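Local coordinates for protein glucosidase 2 subunit beta (Schizosaccharomyces pombe, PDB 4XQM) that recognises mannose-rich N-glycans as the lectin (MRH) domain of the glucosidase II beta subunit, which keeps the glucose-trimming catalytic subunit in the endoplasmic reticulum, at residues 4-17 with 20-32. Numbering follows the deposited sequence.
With MAN (alpha-D-mannopyranose), chain B.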
ATOM      1  N   ILE A   4       2.217  14.369  -4.821  1.00 17.20           N
ATOM      2  CA  ILE A   4       1.655  13.029  -4.777  1.00 19.94           C
ATOM      3  C   ILE A   4       1.058  12.581  -3.449  1.00 14.55           C
ATOM      4  O   ILE A   4       0.314  11.600  -3.423  1.00 14.97           O
ATOM      5  CB  ILE A   4       2.622  11.963  -5.257  1.00 20.66           C
ATOM      6  CG1 ILE A   4       3.697  11.723  -4.217  1.00 16.89           C
ATOM      7  CG2 ILE A   4       3.226  12.319  -6.625  1.00 25.04           C
ATOM      8  CD1 ILE A   4       4.196  10.318  -4.280  1.00 18.20           C
ATOM      9  N   LYS A   5       1.370  13.265  -2.353  1.00 13.99           N
ATOM     10  CA  LYS A   5       0.698  12.929  -1.090  1.00 12.92           C
ATOM     11  C   LYS A   5      -0.819  13.037  -1.240  1.00 14.83           C
ATOM     12  O   LYS A   5      -1.352  14.062  -1.703  1.00 15.41           O
ATOM     13  CB  LYS A   5       1.157  13.829   0.059  1.00 15.22           C
ATOM     14  CG  LYS A   5       0.452  13.525   1.396  1.00 15.30           C
ATOM     15  CD  LYS A   5       1.120  14.256   2.558  1.00 18.47           C
ATOM     16  CE  LYS A   5       0.434  13.951   3.888  1.00 19.87           C
ATOM     17  NZ  LYS A   5      -0.960  14.480   3.936  1.00 19.25           N
ATOM     18  N   GLY A   6      -1.517  11.975  -0.850  1.00 13.27           N
ATOM     19  CA  GLY A   6      -2.965  11.952  -0.941  1.00 15.84           C
ATOM     20  C   GLY A   6      -3.486  11.310  -2.211  1.00 13.76           C
ATOM     21  O   GLY A   6      -4.689  11.085  -2.352  1.00 14.24           O
ATOM     22  N   MET A   7      -2.592  11.017  -3.152  1.00 13.93           N
ATOM     23  CA  MET A   7      -2.993  10.327  -4.373  1.00 14.54           C
ATOM     24  C   MET A   7      -3.469   8.910  -4.035  1.00 13.03           C
ATOM     25  O   MET A   7      -2.764   8.147  -3.360  1.00 10.97           O
ATOM     26  CB  MET A   7      -1.818  10.278  -5.339  1.00 18.43           C
ATOM     27  CG  MET A   7      -2.115   9.652  -6.682  1.00 18.70           C
ATOM     28  SD  MET A   7      -0.669   9.784  -7.761  1.00 19.89           S
ATOM     29  CE  MET A   7      -0.419  11.551  -7.817  1.00 23.85           C
ATOM     30  N   GLU A   8      -4.677   8.576  -4.485  1.00 13.49           N
ATOM     31  CA  GLU A   8      -5.327   7.310  -4.124  1.00 12.21           C
ATOM     32  C   GLU A   8      -5.460   6.350  -5.308  1.00 14.40           C
ATOM     33  O   GLU A   8      -5.881   6.748  -6.399  1.00 14.78           O
ATOM     34  CB  GLU A   8      -6.720   7.597  -3.552  1.00 15.17           C
ATOM     35  CG  GLU A   8      -7.621   6.376  -3.394  1.00 24.30           C
ATOM     36  CD  GLU A   8      -9.031   6.753  -2.978  1.00 29.01           C
ATOM     37  OE1 GLU A   8      -9.190   7.373  -1.905  1.00 31.16           O
ATOM     38  OE2 GLU A   8      -9.977   6.442  -3.738  1.00 31.53           O
ATOM     39  N   THR A   9      -5.122   5.082  -5.079  1.00 11.06           N
ATOM     40  CA  THR A   9      -5.358   4.027  -6.066  1.00 13.05           C
ATOM     41  C   THR A   9      -6.144   2.905  -5.383  1.00 13.62           C
ATOM     42  O   THR A   9      -5.819   2.518  -4.255  1.00 13.28           O
ATOM     43  CB  THR A   9      -4.033   3.459  -6.600  1.00 11.16           C
ATOM     44  OG1 THR A   9      -3.227   4.532  -7.115  1.00 11.98           O
ATOM     45  CG2 THR A   9      -4.280   2.450  -7.715  1.00 12.90           C
ATOM     46  N   LYS A  10      -7.179   2.400  -6.051  1.00 12.92           N
ATOM     47  CA  LYS A  10      -8.009   1.337  -5.492  1.00 13.42           C
ATOM     48  C   LYS A  10      -8.078   0.154  -6.449  1.00 12.93           C
ATOM     49  O   LYS A  10      -8.060   0.316  -7.679  1.00 13.98           O
ATOM     50  CB  LYS A  10      -9.433   1.841  -5.220  1.00 16.33           C
ATOM     51  CG  LYS A  10      -9.559   2.889  -4.119  1.00 21.88           C
ATOM     52  CD  LYS A  10     -11.036   3.266  -3.926  1.00 25.83           C
ATOM     53  CE  LYS A  10     -11.738   3.388  -5.278  1.00 30.06           C
ATOM     54  NZ  LYS A  10     -13.167   3.803  -5.177  1.00 40.76           N
ATOM     55  N   ARG A  11      -8.161  -1.042  -5.882  1.00 10.69           N
ATOM     56  CA  ARG A  11      -8.438  -2.237  -6.680  1.00 10.62           C
ATOM     57  C   ARG A  11      -9.104  -3.287  -5.817  1.00 10.02           C
ATOM     58  O   ARG A  11      -8.694  -3.522  -4.664  1.00 10.22           O
ATOM     59  CB  ARG A  11      -7.156  -2.816  -7.295  1.00  9.66           C
ATOM     60  CG  ARG A  11      -7.423  -4.042  -8.173  1.00  9.99           C
ATOM     61  CD  ARG A  11      -6.179  -4.545  -8.862  1.00 12.41           C
ATOM     62  NE  ARG A  11      -6.421  -5.848  -9.500  1.00 13.52           N
ATOM     63  CZ  ARG A  11      -5.466  -6.686  -9.884  1.00 15.18           C
ATOM     64  NH1 ARG A  11      -4.196  -6.359  -9.706  1.00 12.03           N
ATOM     65  NH2 ARG A  11      -5.789  -7.860 -10.431  1.00 12.97           N
ATOM     66  N   GLU A  12     -10.126  -3.928  -6.372  1.00 12.48           N
ATOM     67  CA  GLU A  12     -10.710  -5.081  -5.704  1.00 12.60           C
ATOM     68  C   GLU A  12      -9.910  -6.334  -6.027  1.00 12.79           C
ATOM     69  O   GLU A  12      -9.719  -6.671  -7.195  1.00 13.15           O
ATOM     70  CB  GLU A  12     -12.177  -5.274  -6.084  1.00 15.64           C
ATOM     71  CG  GLU A  12     -12.823  -6.442  -5.342  1.00 17.37           C
ATOM     72  CD  GLU A  12     -12.743  -7.759  -6.117  1.00 24.22           C
ATOM     73  OE1 GLU A  12     -13.188  -7.781  -7.287  1.00 24.91           O
ATOM     74  OE2 GLU A  12     -12.231  -8.768  -5.562  1.00 22.18           O
ATOM     75  N   ILE A  13      -9.427  -6.998  -4.976  1.00 11.40           N
ATOM     76  CA  ILE A  13      -8.725  -8.269  -5.095  1.00 11.82           C
ATOM     77  C   ILE A  13      -9.281  -9.262  -4.066  1.00 12.84           C
ATOM     78  O   ILE A  13      -9.281  -8.983  -2.865  1.00 11.68           O
ATOM     79  CB  ILE A  13      -7.204  -8.096  -4.856  1.00 11.67           C
ATOM     80  CG1 ILE A  13      -6.601  -7.182  -5.933  1.00 14.00           C
ATOM     81  CG2 ILE A  13      -6.495  -9.454  -4.836  1.00 13.10           C
ATOM     82  CD1 ILE A  13      -5.156  -6.723  -5.611  1.00 13.01           C
ATOM     83  N   GLY A  14      -9.749 -10.413  -4.544  1.00 12.37           N
ATOM     84  CA  GLY A  14     -10.233 -11.461  -3.657  1.00 15.22           C
ATOM     85  C   GLY A  14     -11.390 -11.037  -2.763  1.00 13.65           C
ATOM     86  O   GLY A  14     -11.559 -11.594  -1.670  1.00 14.52           O
ATOM     87  N   GLY A  15     -12.178 -10.061  -3.215  1.00 14.10           N
ATOM     88  CA  GLY A  15     -13.316  -9.592  -2.436  1.00 14.26           C
ATOM     89  C   GLY A  15     -13.006  -8.344  -1.630  1.00 13.56           C
ATOM     90  O   GLY A  15     -13.931  -7.617  -1.237  1.00 14.86           O
ATOM     91  N   TYR A  16     -11.720  -8.085  -1.392  1.00 13.63           N
ATOM     92  CA  TYR A  16     -11.310  -6.900  -0.641  1.00 11.52           C
ATOM     93  C   TYR A  16     -11.126  -5.696  -1.545  1.00 14.47           C
ATOM     94  O   TYR A  16     -10.578  -5.807  -2.645  1.00 14.85           O
ATOM     95  CB  TYR A  16      -9.951  -7.112   0.030  1.00 12.59           C
ATOM     96  CG  TYR A  16      -9.806  -8.320   0.923  1.00 13.53           C
ATOM     97  CD1 TYR A  16     -10.379  -8.356   2.187  1.00 12.82           C
ATOM     98  CD2 TYR A  16      -9.040  -9.408   0.520  1.00 12.20           C
ATOM     99  CE1 TYR A  16     -10.206  -9.458   3.017  1.00 12.45           C
ATOM    100  CE2 TYR A  16      -8.864 -10.507   1.338  1.00 12.88           C
ATOM    101  CZ  TYR A  16      -9.450 -10.527   2.583  1.00 15.36           C
ATOM    102  OH  TYR A  16      -9.277 -11.626   3.390  1.00 15.31           O
ATOM    103  N   THR A  17     -11.548  -4.534  -1.067  1.00 13.11           N
ATOM    104  CA  THR A  17     -11.185  -3.296  -1.742  1.00 11.82           C
ATOM    105  C   THR A  17      -9.894  -2.765  -1.122  1.00 12.84           C
ATOM    106  O   THR A  17      -9.883  -2.280   0.015  1.00 12.57           O
ATOM    107  CB  THR A  17     -12.284  -2.223  -1.645  1.00 14.78           C
ATOM    108  OG1 THR A  17     -13.481  -2.694  -2.282  1.00 17.18           O
ATOM    109  CG2 THR A  17     -11.824  -0.973  -2.350  1.00 12.61           C
ATOM    110  N   VAL A  20      -4.658   2.333  -1.616  1.00 10.07           N
ATOM    111  CA  VAL A  20      -3.361   2.894  -1.264  1.00 11.63           C
ATOM    112  C   VAL A  20      -3.427   4.397  -1.453  1.00 11.24           C
ATOM    113  O   VAL A  20      -3.781   4.873  -2.535  1.00 11.91           O
ATOM    114  CB  VAL A  20      -2.221   2.345  -2.155  1.00  9.12           C
ATOM    115  CG1 VAL A  20      -0.899   3.051  -1.837  1.00 10.63           C
ATOM    116  CG2 VAL A  20      -2.081   0.828  -1.965  1.00 10.99           C
ATOM    117  N   VAL A  21      -3.118   5.134  -0.390  1.00 12.63           N
ATOM    118  CA  VAL A  21      -2.989   6.581  -0.484  1.00 10.57           C
ATOM    119  C   VAL A  21      -1.530   6.956  -0.213  1.00 11.49           C
ATOM    120  O   VAL A  21      -1.016   6.751   0.894  1.00 11.20           O
ATOM    121  CB  VAL A  21      -3.916   7.295   0.498  1.00 12.22           C
ATOM    122  CG1 VAL A  21      -3.886   8.789   0.222  1.00 13.69           C
ATOM    123  CG2 VAL A  21      -5.325   6.784   0.339  1.00 13.59           C
ATOM    124  N   PHE A  22      -0.856   7.498  -1.225  1.00 10.82           N
ATOM    125  CA  PHE A  22       0.579   7.781  -1.086  1.00 11.02           C
ATOM    126  C   PHE A  22       0.861   8.718   0.095  1.00 12.46           C
ATOM    127  O   PHE A  22       0.222   9.764   0.235  1.00 12.76           O
ATOM    128  CB  PHE A  22       1.165   8.364  -2.380  1.00 10.44           C
ATOM    129  CG  PHE A  22       1.211   7.391  -3.539  1.00 11.31           C
ATOM    130  CD1 PHE A  22       1.362   6.020  -3.331  1.00 11.89           C
ATOM    131  CD2 PHE A  22       1.124   7.863  -4.848  1.00 12.17           C
ATOM    132  CE1 PHE A  22       1.415   5.133  -4.425  1.00 10.66           C
ATOM    133  CE2 PHE A  22       1.172   6.992  -5.931  1.00 11.36           C
ATOM    134  CZ  PHE A  22       1.316   5.633  -5.724  1.00 11.46           C
ATOM    135  N   TYR A  23       1.799   8.303   0.953  1.00  9.90           N
ATOM    136  CA  TYR A  23       2.267   9.099   2.091  1.00 11.61           C
ATOM    137  C   TYR A  23       1.206   9.330   3.161  1.00 13.70           C
ATOM    138  O   TYR A  23       1.377  10.174   4.046  1.00 16.21           O
ATOM    139  CB  TYR A  23       2.851  10.439   1.623  1.00 12.24           C
ATOM    140  CG  TYR A  23       4.069  10.301   0.740  1.00 12.42           C
ATOM    141  CD1 TYR A  23       5.047   9.350   1.007  1.00 13.29           C
ATOM    142  CD2 TYR A  23       4.232  11.107  -0.377  1.00 16.25           C
ATOM    143  CE1 TYR A  23       6.170   9.227   0.188  1.00 15.00           C
ATOM    144  CE2 TYR A  23       5.339  10.996  -1.186  1.00 13.99           C
ATOM    145  CZ  TYR A  23       6.303  10.062  -0.911  1.00 13.23           C
ATOM    146  OH  TYR A  23       7.400   9.956  -1.738  1.00 15.99           O
ATOM    147  N   GLU A  24       0.124   8.563   3.098  1.00 12.90           N
ATOM    148  CA  GLU A  24      -0.899   8.630   4.131  1.00 12.85           C
ATOM    149  C   GLU A  24      -1.155   7.238   4.718  1.00 14.09           C
ATOM    150  O   GLU A  24      -0.563   6.877   5.741  1.00 16.43           O
ATOM    151  CB  GLU A  24      -2.167   9.323   3.599  1.00 13.41           C
ATOM    152  CG  GLU A  24      -1.874  10.807   3.299  1.00 13.38           C
ATOM    153  CD  GLU A  24      -3.067  11.608   2.807  1.00 15.44           C
ATOM    154  OE1 GLU A  24      -4.191  11.059   2.706  1.00 15.19           O
ATOM    155  OE2 GLU A  24      -2.879  12.820   2.517  1.00 14.75           O
ATOM    156  N   ASN A  25      -2.008   6.453   4.078  1.00 12.29           N
ATOM    157  CA  ASN A  25      -2.334   5.140   4.631  1.00 15.40           C
ATOM    158  C   ASN A  25      -2.740   4.119   3.581  1.00 15.37           C
ATOM    159  O   ASN A  25      -2.979   4.467   2.423  1.00 12.99           O
ATOM    160  CB  ASN A  25      -3.431   5.271   5.695  1.00 17.37           C
ATOM    161  CG  ASN A  25      -4.450   6.324   5.340  1.00 19.34           C
ATOM    162  OD1 ASN A  25      -4.810   6.488   4.173  1.00 24.12           O
ATOM    163  ND2 ASN A  25      -4.914   7.062   6.345  1.00 18.49           N
ATOM    164  N   VAL A  26      -2.802   2.855   4.002  1.00 10.88           N
ATOM    165  CA  VAL A  26      -3.292   1.771   3.158  1.00 10.34           C
ATOM    166  C   VAL A  26      -4.422   1.060   3.880  1.00 12.31           C
ATOM    167  O   VAL A  26      -4.308   0.795   5.080  1.00 11.65           O
ATOM    168  CB  VAL A  26      -2.185   0.746   2.867  1.00 10.95           C
ATOM    169  CG1 VAL A  26      -2.727  -0.387   2.020  1.00 13.52           C
ATOM    170  CG2 VAL A  26      -1.013   1.427   2.157  1.00 12.06           C
ATOM    171  N   PHE A  27      -5.499   0.756   3.156  1.00 11.71           N
ATOM    172  CA  PHE A  27      -6.641   0.017   3.718  1.00 13.67           C
ATOM    173  C   PHE A  27      -7.006  -1.235   2.926  1.00 15.83           C
ATOM    174  O   PHE A  27      -6.752  -1.334   1.709  1.00 11.98           O
ATOM    175  CB  PHE A  27      -7.894   0.892   3.795  1.00 13.02           C
ATOM    176  CG  PHE A  27      -7.785   2.032   4.762  1.00 13.56           C
ATOM    177  CD1 PHE A  27      -7.267   3.248   4.347  1.00 19.57           C
ATOM    178  CD2 PHE A  27      -8.235   1.897   6.065  1.00 19.98           C
ATOM    179  CE1 PHE A  27      -7.168   4.313   5.228  1.00 24.98           C
ATOM    180  CE2 PHE A  27      -8.136   2.962   6.957  1.00 21.54           C
ATOM    181  CZ  PHE A  27      -7.601   4.164   6.532  1.00 19.30           C
ATOM    182  N   GLN A  28      -7.625  -2.178   3.632  1.00 10.68           N
ATOM    183  CA  GLN A  28      -8.218  -3.369   3.040  1.00 11.21           C
ATOM    184  C   GLN A  28      -9.655  -3.358   3.537  1.00 11.93           C
ATOM    185  O   GLN A  28      -9.887  -3.605   4.730  1.00 11.86           O
ATOM    186  CB  GLN A  28      -7.499  -4.615   3.555  1.00 10.68           C
ATOM    187  CG  GLN A  28      -8.078  -5.947   3.065  1.00 11.95           C
ATOM    188  CD  GLN A  28      -7.638  -7.093   3.934  1.00 14.13           C
ATOM    189  OE1 GLN A  28      -7.976  -7.142   5.121  1.00 14.59           O
ATOM    190  NE2 GLN A  28      -6.879  -8.027   3.358  1.00 10.70           N
ATOM    191  N   ASP A  29     -10.604  -3.063   2.644  1.00 10.93           N
ATOM    192  CA  ASP A  29     -11.964  -2.695   3.058  1.00 14.05           C
ATOM    193  C   ASP A  29     -11.840  -1.609   4.133  1.00 14.28           C
ATOM    194  O   ASP A  29     -11.146  -0.615   3.902  1.00 13.89           O
ATOM    195  CB  ASP A  29     -12.764  -3.923   3.516  1.00 13.90           C
ATOM    196  CG  ASP A  29     -13.052  -4.878   2.374  1.00 16.25           C
ATOM    197  OD1 ASP A  29     -13.167  -4.387   1.224  1.00 15.14           O
ATOM    198  OD2 ASP A  29     -13.185  -6.107   2.620  1.00 14.87           O
ATOM    199  N   SER A  30     -12.455  -1.789   5.301  1.00 16.05           N
ATOM    200  CA  SER A  30     -12.340  -0.763   6.348  1.00 16.38           C
ATOM    201  C   SER A  30     -11.189  -0.988   7.339  1.00 15.18           C
ATOM    202  O   SER A  30     -11.065  -0.270   8.339  1.00 17.72           O
ATOM    203  CB  SER A  30     -13.664  -0.614   7.097  1.00 20.27           C
ATOM    204  OG  SER A  30     -14.620  -0.000   6.252  1.00 23.66           O
ATOM    205  N   ILE A  31     -10.343  -1.974   7.059  1.00 12.20           N
ATOM    206  CA  ILE A  31      -9.234  -2.302   7.944  1.00 13.53           C
ATOM    207  C   ILE A  31      -7.971  -1.504   7.596  1.00 15.19           C
ATOM    208  O   ILE A  31      -7.552  -1.478   6.433  1.00 14.66           O
ATOM    209  CB  ILE A  31      -8.924  -3.814   7.887  1.00 12.15           C
ATOM    210  CG1 ILE A  31     -10.177  -4.633   8.221  1.00 15.35           C
ATOM    211  CG2 ILE A  31      -7.782  -4.158   8.840  1.00 12.61           C
ATOM    212  CD1 ILE A  31      -9.981  -6.141   8.052  1.00 18.90           C
ATOM    213  N   LEU A  32      -7.368  -0.847   8.591  1.00 12.09           N
ATOM    214  CA  LEU A  32      -6.107  -0.140   8.372  1.00 12.73           C
ATOM    215  C   LEU A  32      -4.955  -1.136   8.244  1.00 13.47           C
ATOM    216  O   LEU A  32      -4.688  -1.908   9.174  1.00 12.67           O
ATOM    217  CB  LEU A  32      -5.801   0.836   9.515  1.00 12.34           C
ATOM    218  CG  LEU A  32      -4.442   1.553   9.424  1.00 12.51           C
ATOM    219  CD1 LEU A  32      -4.423   2.535   8.255  1.00 12.72           C
ATOM    220  CD2 LEU A  32      -4.140   2.287  10.724  1.00 14.82           C
TER
HETATM  221  C1  MAN B 501      -8.524 -10.537   7.234  1.00 25.34           C
HETATM  222  C2  MAN B 501      -7.671  -9.865   6.331  1.00 14.79           C
HETATM  223  C3  MAN B 501      -6.564 -10.870   5.982  1.00 16.21           C
HETATM  224  C4  MAN B 501      -5.930 -11.452   7.281  1.00 14.16           C
HETATM  225  C5  MAN B 501      -7.030 -12.090   8.143  1.00 18.08           C
HETATM  226  C6  MAN B 501      -6.546 -12.526   9.506  1.00 16.92           C
HETATM  227  O1  MAN B 501      -8.834 -11.594   6.374  1.00 26.58           O
HETATM  228  O2  MAN B 501      -7.126  -8.773   6.979  1.00 18.59           O
HETATM  229  O3  MAN B 501      -5.608 -10.281   5.141  1.00 14.74           O
HETATM  230  O4  MAN B 501      -4.997 -12.446   6.964  1.00 16.84           O
HETATM  231  O5  MAN B 501      -8.005 -11.085   8.379  1.00 21.43           O
HETATM  232  O6  MAN B 501      -7.557 -13.368  10.072  1.00 19.05           O
HETATM  233  O   HOH W   1     -14.827  -4.984  -1.141  1.00 23.83           O
HETATM  234  O   HOH W   2     -10.643   0.218   1.358  1.00 17.75           O
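Asp-29 OD1 takes two donors: the backbone N of Thr-17 at 2.8 Å, coming from above the carboxylate plane, and a water that also links Gly-15 O and Thr-17 OG1. In return Asp-29 N binds Thr-17 O, tying the type II' turn Gln-28 to Ile-31 to the start of strand 16-21. Strands 8-13, 16-21 and 25-28 form consecutive antiparallel hairpins of the MRH lectin domain, and this end carries two residues of its mannose pocket. With CG anti to the backbone N (chi1 177°), the extended Gln-28 chain lays its amide on the Tyr-16 ring, the two planes 9° apart and NE2 3.5 Å above the ring plane, over its centre. The stacked amide grips two sugar hydroxyls: OE1 of Gln-28 accepts from mannose O2 at 2.6 Å, and NE2 donates to O3, while a bond to Tyr-18 OH also fixes NE2. Tyr-16 OH is hydrogen-bonded to mannose O1; Arg-58, Glu-77 and Tyr-83 hold the sugar as well.

Away from the sugar, strand 8-13 pairs antiparallel with strand 16-21, Thr-9 and Val-20 exchanging both backbone bonds. The ladder runs on into the type II turns: Phe-22 N binds Met-7 O, and Gly-6 N binds Phe-22 O. The side chains of Met-7 and Phe-22 run alongside each other in the same direction, and the sulfur makes an oblique Met-aromatic contact, SD 4.9 Å from the ring centroid. Ile-4 CD1 reaches both Phe-22 and Tyr-23, touching CE2 of Tyr-23 at 3.4 Å; Gln-39 holds that tyrosine's hydroxyl. The side chain of Glu-24, which with Asn-25 forms a classic bulge opposite Val-21, lies roughly perpendicular to that of Lys-5. Their salt bridge, Lys-5 NZ to Glu-24 OE2 at 2.9 Å, uses the anti side of the carboxylate, 28° out of its plane.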